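Local coordinates for ketosynthase (Streptomyces sp. MSC090213JE08, PDB 6KXD), which probably takes part, as a ketosynthase/chain length factor partner, in building the polyketide chain of ishigamide in a highly reducing type II polyketide synthase, at residues L118-F131 with V144-A158. Residues are numbered along the deposited sequence; the frame is centred on the assembly and turned at random.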
ATOM      1  N   LEU B 118       5.407  -0.263   6.208  1.00 34.66           N
ATOM      2  CA  LEU B 118       6.562  -0.445   5.414  1.00 31.33           C
ATOM      3  C   LEU B 118       6.309   0.092   4.002  1.00 32.91           C
ATOM      4  O   LEU B 118       5.293  -0.221   3.427  1.00 34.06           O
ATOM      5  CB  LEU B 118       6.907  -1.921   5.336  1.00 36.53           C
ATOM      6  CG  LEU B 118       8.265  -2.249   4.724  1.00 43.77           C
ATOM      7  CD1 LEU B 118       9.433  -1.759   5.582  1.00 44.98           C
ATOM      8  CD2 LEU B 118       8.404  -3.753   4.494  1.00 47.78           C
ATOM      9  N   GLY B 119       7.226   0.913   3.503  1.00 31.90           N
ATOM     10  CA  GLY B 119       7.191   1.338   2.089  1.00 34.52           C
ATOM     11  C   GLY B 119       8.004   0.400   1.190  1.00 32.24           C
ATOM     12  O   GLY B 119       9.089  -0.129   1.531  1.00 33.72           O
ATOM     13  N   ILE B 120       7.483   0.202  -0.022  1.00 31.85           N
ATOM     14  CA  ILE B 120       8.083  -0.683  -1.009  1.00 34.19           C
ATOM     15  C   ILE B 120       7.962   0.014  -2.363  1.00 35.81           C
ATOM     16  O   ILE B 120       7.324   1.047  -2.441  1.00 33.55           O
ATOM     17  CB  ILE B 120       7.369  -2.043  -1.060  1.00 33.82           C
ATOM     18  CG1 ILE B 120       5.888  -1.890  -1.409  1.00 36.34           C
ATOM     19  CG2 ILE B 120       7.588  -2.790   0.244  1.00 34.95           C
ATOM     20  CD1 ILE B 120       5.135  -3.199  -1.705  1.00 37.98           C
ATOM     21  N   THR B 121       8.591  -0.592  -3.372  1.00 35.14           N
ATOM     22  CA  THR B 121       8.421  -0.213  -4.780  1.00 34.49           C
ATOM     23  C   THR B 121       7.369  -1.146  -5.375  1.00 33.65           C
ATOM     24  O   THR B 121       6.241  -0.762  -5.743  1.00 35.69           O
ATOM     25  CB  THR B 121       9.750  -0.263  -5.529  1.00 37.04           C
ATOM     26  OG1 THR B 121      10.718   0.595  -4.940  1.00 36.07           O
ATOM     27  CG2 THR B 121       9.600   0.131  -6.980  1.00 40.16           C
ATOM     28  N   MET B 122       7.707  -2.433  -5.395  1.00 35.07           N
ATOM     29  CA  MET B 122       6.796  -3.388  -5.943  1.00 33.95           C
ATOM     30  C   MET B 122       7.085  -4.749  -5.343  1.00 35.96           C
ATOM     31  O   MET B 122       6.896  -5.771  -5.977  1.00 36.97           O
ATOM     32  CB  MET B 122       6.971  -3.432  -7.466  1.00 36.23           C
ATOM     33  CG  MET B 122       5.837  -4.081  -8.197  1.00 35.96           C
ATOM     34  SD  MET B 122       4.241  -3.561  -7.645  1.00 39.88           S
ATOM     35  CE  MET B 122       3.172  -4.621  -8.619  1.00 44.35           C
ATOM     36  N   GLY B 123       7.437  -4.761  -4.057  1.00 39.32           N
ATOM     37  CA  GLY B 123       7.649  -6.029  -3.361  1.00 34.55           C
ATOM     38  C   GLY B 123       8.848  -6.813  -3.898  1.00 38.86           C
ATOM     39  O   GLY B 123       9.863  -6.272  -4.370  1.00 39.91           O
ATOM     40  N   SER B 124       8.770  -8.146  -3.764  1.00 38.19           N
ATOM     41  CA  SER B 124       9.829  -8.992  -4.238  1.00 38.22           C
ATOM     42  C   SER B 124       9.557  -9.262  -5.713  1.00 38.58           C
ATOM     43  O   SER B 124       8.718 -10.090  -6.061  1.00 38.85           O
ATOM     44  CB  SER B 124       9.929 -10.300  -3.516  1.00 35.65           C
ATOM     45  OG  SER B 124      10.961 -11.072  -4.115  1.00 37.61           O
ATOM     46  N   LEU B 125      10.213  -8.509  -6.582  1.00 38.04           N
ATOM     47  CA  LEU B 125      10.094  -8.846  -7.995  1.00 40.62           C
ATOM     48  C   LEU B 125      10.784 -10.183  -8.274  1.00 41.84           C
ATOM     49  O   LEU B 125      10.447 -10.820  -9.243  1.00 41.73           O
ATOM     50  CB  LEU B 125      10.708  -7.746  -8.839  1.00 40.16           C
ATOM     51  CG  LEU B 125       9.894  -6.474  -8.805  1.00 47.09           C
ATOM     52  CD1 LEU B 125      10.749  -5.263  -9.223  1.00 53.18           C
ATOM     53  CD2 LEU B 125       8.645  -6.634  -9.648  1.00 45.71           C
ATOM     54  N   GLU B 126      11.735 -10.586  -7.436  1.00 38.90           N
ATOM     55  CA  GLU B 126      12.339 -11.903  -7.589  1.00 39.97           C
ATOM     56  C   GLU B 126      11.261 -12.988  -7.413  1.00 43.43           C
ATOM     57  O   GLU B 126      11.185 -13.947  -8.206  1.00 42.76           O
ATOM     58  CB  GLU B 126      13.470 -12.136  -6.605  1.00 40.90           C
ATOM     59  CG  GLU B 126      14.090 -13.527  -6.732  1.00 46.23           C
ATOM     60  CD  GLU B 126      15.295 -13.750  -5.848  1.00 51.19           C
ATOM     61  OE1 GLU B 126      15.434 -13.043  -4.840  1.00 47.56           O
ATOM     62  OE2 GLU B 126      16.088 -14.638  -6.171  1.00 58.35           O
ATOM     63  N   ASN B 127      10.406 -12.840  -6.397  1.00 41.23           N
ATOM     64  CA  ASN B 127       9.395 -13.824  -6.119  1.00 40.47           C
ATOM     65  C   ASN B 127       8.414 -13.920  -7.303  1.00 45.66           C
ATOM     66  O   ASN B 127       8.118 -15.035  -7.814  1.00 41.30           O
ATOM     67  CB  ASN B 127       8.683 -13.523  -4.798  1.00 41.13           C
ATOM     68  CG  ASN B 127       7.605 -14.513  -4.479  1.00 42.79           C
ATOM     69  OD1 ASN B 127       6.590 -14.517  -5.141  1.00 42.35           O
ATOM     70  ND2 ASN B 127       7.817 -15.328  -3.457  1.00 41.79           N
ATOM     71  N   VAL B 128       7.916 -12.766  -7.757  1.00 41.99           N
ATOM     72  CA  VAL B 128       6.825 -12.736  -8.667  1.00 47.01           C
ATOM     73  C   VAL B 128       7.322 -13.204 -10.045  1.00 39.03           C
ATOM     74  O   VAL B 128       6.574 -13.878 -10.740  1.00 42.72           O
ATOM     75  CB  VAL B 128       6.162 -11.358  -8.734  1.00 45.23           C
ATOM     76  CG1 VAL B 128       7.087 -10.325  -9.332  1.00 46.26           C
ATOM     77  CG2 VAL B 128       4.859 -11.420  -9.515  1.00 51.00           C
ATOM     78  N   THR B 129       8.535 -12.826 -10.403  1.00 38.87           N
ATOM     79  CA  THR B 129       9.112 -13.175 -11.699  1.00 41.26           C
ATOM     80  C   THR B 129       9.522 -14.648 -11.715  1.00 44.82           C
ATOM     81  O   THR B 129       9.409 -15.302 -12.715  1.00 45.80           O
ATOM     82  CB  THR B 129      10.314 -12.325 -12.118  1.00 41.24           C
ATOM     83  OG1 THR B 129      11.417 -12.405 -11.219  1.00 43.53           O
ATOM     84  CG2 THR B 129       9.908 -10.885 -12.350  1.00 43.04           C
ATOM     85  N   ASP B 130       9.982 -15.167 -10.580  1.00 44.00           N
ATOM     86  CA  ASP B 130      10.262 -16.605 -10.488  1.00 45.13           C
ATOM     87  C   ASP B 130       8.953 -17.381 -10.646  1.00 47.40           C
ATOM     88  O   ASP B 130       8.918 -18.364 -11.371  1.00 46.56           O
ATOM     89  CB  ASP B 130      11.003 -16.978  -9.206  1.00 45.43           C
ATOM     90  CG  ASP B 130      12.472 -16.616  -9.166  1.00 49.54           C
ATOM     91  OD1 ASP B 130      13.045 -16.183 -10.203  1.00 49.63           O
ATOM     92  OD2 ASP B 130      13.037 -16.746  -8.062  1.00 52.76           O
ATOM     93  N   PHE B 131       7.887 -16.943  -9.965  1.00 42.85           N
ATOM     94  CA  PHE B 131       6.590 -17.540 -10.014  1.00 42.55           C
ATOM     95  C   PHE B 131       6.118 -17.547 -11.470  1.00 50.68           C
ATOM     96  O   PHE B 131       5.675 -18.561 -12.020  1.00 41.91           O
ATOM     97  CB  PHE B 131       5.618 -16.788  -9.117  1.00 45.25           C
ATOM     98  CG  PHE B 131       4.172 -17.195  -9.176  1.00 46.95           C
ATOM     99  CD1 PHE B 131       3.321 -16.751 -10.173  1.00 50.20           C
ATOM    100  CD2 PHE B 131       3.639 -18.002  -8.184  1.00 53.89           C
ATOM    101  CE1 PHE B 131       1.988 -17.123 -10.190  1.00 55.79           C
ATOM    102  CE2 PHE B 131       2.294 -18.336  -8.183  1.00 50.62           C
ATOM    103  CZ  PHE B 131       1.470 -17.913  -9.187  1.00 53.02           C
ATOM    104  N   VAL B 144       3.932 -24.059  -9.936  1.00 49.95           N
ATOM    105  CA  VAL B 144       4.864 -23.127  -9.363  1.00 51.05           C
ATOM    106  C   VAL B 144       5.404 -23.722  -8.058  1.00 56.56           C
ATOM    107  O   VAL B 144       4.799 -24.678  -7.497  1.00 53.52           O
ATOM    108  CB  VAL B 144       4.149 -21.786  -9.100  1.00 52.81           C
ATOM    109  CG1 VAL B 144       3.563 -21.205 -10.373  1.00 51.47           C
ATOM    110  CG2 VAL B 144       3.062 -21.924  -8.049  1.00 60.46           C
ATOM    111  N   ASP B 145       6.516 -23.145  -7.582  1.00 49.65           N
ATOM    112  CA  ASP B 145       7.010 -23.349  -6.195  1.00 47.92           C
ATOM    113  C   ASP B 145       5.958 -22.804  -5.221  1.00 48.65           C
ATOM    114  O   ASP B 145       5.908 -21.613  -4.916  1.00 51.79           O
ATOM    115  CB  ASP B 145       8.404 -22.744  -6.044  1.00 49.96           C
ATOM    116  CG  ASP B 145       9.042 -22.989  -4.689  1.00 50.97           C
ATOM    117  OD1 ASP B 145       8.310 -23.379  -3.771  1.00 51.99           O
ATOM    118  OD2 ASP B 145      10.252 -22.751  -4.580  1.00 56.73           O
ATOM    119  N   ALA B 146       5.108 -23.694  -4.717  1.00 44.14           N
ATOM    120  CA  ALA B 146       3.965 -23.322  -3.898  1.00 51.68           C
ATOM    121  C   ALA B 146       4.422 -22.748  -2.549  1.00 44.09           C
ATOM    122  O   ALA B 146       3.698 -21.963  -1.967  1.00 52.62           O
ATOM    123  CB  ALA B 146       3.036 -24.491  -3.716  1.00 56.06           C
ATOM    124  N   GLY B 147       5.606 -23.156  -2.092  1.00 47.95           N
ATOM    125  CA  GLY B 147       6.183 -22.694  -0.830  1.00 51.24           C
ATOM    126  C   GLY B 147       6.584 -21.227  -0.928  1.00 49.73           C
ATOM    127  O   GLY B 147       6.674 -20.557   0.062  1.00 44.27           O
ATOM    128  N   ARG B 148       6.807 -20.736  -2.154  1.00 45.52           N
ATOM    129  CA  ARG B 148       7.211 -19.307  -2.371  1.00 43.81           C
ATOM    130  C   ARG B 148       5.986 -18.394  -2.332  1.00 47.48           C
ATOM    131  O   ARG B 148       6.150 -17.179  -2.146  1.00 45.26           O
ATOM    132  CB  ARG B 148       7.964 -19.104  -3.691  1.00 47.69           C
ATOM    133  CG  ARG B 148       9.329 -19.772  -3.800  1.00 58.37           C
ATOM    134  CD  ARG B 148      10.523 -19.044  -3.232  1.00 71.28           C
ATOM    135  NE  ARG B 148      10.864 -17.802  -3.913  1.00 77.79           N
ATOM    136  CZ  ARG B 148      11.518 -17.707  -5.071  1.00 69.92           C
ATOM    137  NH1 ARG B 148      11.766 -18.788  -5.787  1.00 63.31           N
ATOM    138  NH2 ARG B 148      11.911 -16.524  -5.518  1.00 58.81           N
ATOM    139  N   ILE B 149       4.772 -18.942  -2.469  1.00 44.94           N
ATOM    140  CA  ILE B 149       3.575 -18.134  -2.676  1.00 49.01           C
ATOM    141  C   ILE B 149       3.299 -17.192  -1.499  1.00 45.38           C
ATOM    142  O   ILE B 149       3.017 -16.018  -1.693  1.00 46.17           O
ATOM    143  CB  ILE B 149       2.371 -19.052  -2.999  1.00 50.54           C
ATOM    144  CG1 ILE B 149       2.497 -19.637  -4.412  1.00 46.01           C
ATOM    145  CG2 ILE B 149       1.058 -18.325  -2.809  1.00 54.89           C
ATOM    146  CD1 ILE B 149       1.315 -20.490  -4.830  1.00 52.25           C
ATOM    147  N   PRO B 150       3.353 -17.637  -0.229  1.00 51.37           N
ATOM    148  CA  PRO B 150       3.075 -16.721   0.883  1.00 50.68           C
ATOM    149  C   PRO B 150       3.934 -15.437   0.766  1.00 54.52           C
ATOM    150  O   PRO B 150       3.436 -14.248   0.823  1.00 55.36           O
ATOM    151  CB  PRO B 150       3.377 -17.593   2.115  1.00 52.19           C
ATOM    152  CG  PRO B 150       3.218 -19.026   1.637  1.00 54.71           C
ATOM    153  CD  PRO B 150       3.648 -19.015   0.182  1.00 52.12           C
ATOM    154  N   PHE B 151       5.192 -15.638   0.389  1.00 46.90           N
ATOM    155  CA  PHE B 151       6.182 -14.595   0.386  1.00 47.16           C
ATOM    156  C   PHE B 151       5.903 -13.543  -0.693  1.00 49.06           C
ATOM    157  O   PHE B 151       6.430 -12.462  -0.610  1.00 47.62           O
ATOM    158  CB  PHE B 151       7.576 -15.208   0.237  1.00 42.77           C
ATOM    159  CG  PHE B 151       7.929 -16.101   1.391  1.00 42.92           C
ATOM    160  CD1 PHE B 151       8.303 -15.559   2.613  1.00 43.64           C
ATOM    161  CD2 PHE B 151       7.885 -17.482   1.268  1.00 45.58           C
ATOM    162  CE1 PHE B 151       8.619 -16.381   3.686  1.00 48.54           C
ATOM    163  CE2 PHE B 151       8.215 -18.299   2.341  1.00 48.00           C
ATOM    164  CZ  PHE B 151       8.578 -17.750   3.552  1.00 45.21           C
ATOM    165  N   GLY B 152       5.081 -13.871  -1.694  1.00 49.23           N
ATOM    166  CA  GLY B 152       4.876 -13.045  -2.863  1.00 44.03           C
ATOM    167  C   GLY B 152       4.045 -11.802  -2.567  1.00 43.19           C
ATOM    168  O   GLY B 152       4.185 -10.774  -3.233  1.00 44.21           O
ATOM    169  N   SER B 153       3.198 -11.873  -1.550  1.00 37.58           N
ATOM    170  CA  SER B 153       2.267 -10.792  -1.284  1.00 37.13           C
ATOM    171  C   SER B 153       3.067  -9.496  -1.071  1.00 35.22           C
ATOM    172  O   SER B 153       4.094  -9.503  -0.423  1.00 36.02           O
ATOM    173  CB  SER B 153       1.452 -11.127  -0.091  1.00 38.47           C
ATOM    174  OG  SER B 153       0.302 -10.319  -0.059  1.00 53.48           O
ATOM    175  N   LEU B 154       2.595  -8.382  -1.609  1.00 33.92           N
ATOM    176  CA  LEU B 154       3.333  -7.136  -1.418  1.00 34.73           C
ATOM    177  C   LEU B 154       3.434  -6.773   0.080  1.00 36.20           C
ATOM    178  O   LEU B 154       4.371  -6.118   0.452  1.00 37.03           O
ATOM    179  CB  LEU B 154       2.685  -6.015  -2.240  1.00 34.51           C
ATOM    180  CG  LEU B 154       2.711  -6.198  -3.772  1.00 39.53           C
ATOM    181  CD1 LEU B 154       2.012  -5.028  -4.462  1.00 39.16           C
ATOM    182  CD2 LEU B 154       4.155  -6.317  -4.285  1.00 40.38           C
ATOM    183  N   ASN B 155       2.443  -7.147   0.877  1.00 36.12           N
ATOM    184  CA  ASN B 155       2.379  -6.815   2.256  1.00 36.15           C
ATOM    185  C   ASN B 155       3.077  -7.879   3.096  1.00 34.53           C
ATOM    186  O   ASN B 155       3.008  -7.827   4.309  1.00 34.36           O
ATOM    187  CB  ASN B 155       0.951  -6.571   2.716  1.00 35.11           C
ATOM    188  CG  ASN B 155       0.043  -7.774   2.590  1.00 34.28           C
ATOM    189  OD1 ASN B 155       0.437  -8.779   1.960  1.00 37.35           O
ATOM    190  ND2 ASN B 155      -1.156  -7.642   3.121  1.00 38.90           N
ATOM    191  N   HIS B 156       3.747  -8.842   2.470  1.00 36.77           N
ATOM    192  CA  HIS B 156       4.282  -9.944   3.230  1.00 39.22           C
ATOM    193  C   HIS B 156       5.362  -9.494   4.226  1.00 38.09           C
ATOM    194  O   HIS B 156       5.361 -10.002   5.345  1.00 38.14           O
ATOM    195  CB  HIS B 156       4.884 -11.029   2.368  1.00 37.54           C
ATOM    196  CG  HIS B 156       5.314 -12.172   3.213  1.00 38.90           C
ATOM    197  ND1 HIS B 156       6.623 -12.339   3.626  1.00 37.83           N
ATOM    198  CD2 HIS B 156       4.591 -13.159   3.798  1.00 36.57           C
ATOM    199  CE1 HIS B 156       6.681 -13.435   4.397  1.00 39.40           C
ATOM    200  NE2 HIS B 156       5.485 -13.948   4.494  1.00 37.69           N
ATOM    201  N   ALA B 157       6.284  -8.613   3.826  1.00 34.42           N
ATOM    202  CA  ALA B 157       7.341  -8.182   4.769  1.00 36.51           C
ATOM    203  C   ALA B 157       6.724  -7.550   6.030  1.00 32.47           C
ATOM    204  O   ALA B 157       7.127  -7.889   7.180  1.00 35.69           O
ATOM    205  CB  ALA B 157       8.354  -7.268   4.099  1.00 36.60           C
ATOM    206  N   ALA B 158       5.708  -6.680   5.880  1.00 33.51           N
ATOM    207  CA  ALA B 158       5.124  -5.998   6.993  1.00 37.49           C
ATOM    208  C   ALA B 158       4.423  -7.025   7.903  1.00 35.17           C
ATOM    209  O   ALA B 158       4.545  -6.967   9.111  1.00 36.61           O
ATOM    210  CB  ALA B 158       4.211  -4.897   6.506  1.00 35.27           C
TER
HETATM  211  O   HOH W   1       6.427  -9.151  -2.584  1.00 42.14           O
HETATM  212  O   HOH W   2      10.420 -16.020  -2.095  1.00 44.35           O
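In this thiolase-clan ketosynthase fold, the connection from strand 114-119 into helix 125-137 is packed against the turn of helix around 149-152 and the start of helix 156-165; N127 and D130 on one side meet R148 and G152 on the other. The N127 amide faces backbone: ND2 donates to R148 O over 2.8 Å, nearly straight at 160°, approaching above the carbonyl plane, while OD1 sits 3.2 Å from G152 CA; a CB on G152 would collide with OD1, which suits glycine to this place. CG lies anti to the backbone N (chi1 179°), which carries the amide across to these partners. Water 2 accepts from both N127 ND2 and R148 NE. With an alanine here in place of N127, R148 O would probably lose its side-chain donor and the shared water the amide that holds it beside R148 NE. R148, bent at chi2 and chi3, brings the edge of its guanidinium to D130, NH2 forming a salt bridge with OD2 at 2.8 Å and meeting the oxygen on its anti side; the carboxylate and guanidinium planes stand 78° apart. Farther along, V144 CG1 rests over one face of the F131 ring, a CH-pi contact 3.9 Å from the centroid, with I149 CG1 at the ring edge. At the other end L154 CD2 lies 3.6 Å from G123 CA; a CB on G123 would strike it, and the positive phi also favours glycine. I120 CD1 packs on L154 CB, and L118 touches A157 and A158, small residues consistent with the helix lying close to the strand. S124 caps helix 125-137 through N127 N, its hydroxyl also bonded to E207. Helix 86-99 packs on A157, strand 171-174 on I120 and A158, and L207 of the partner ketosynthase chain on I149.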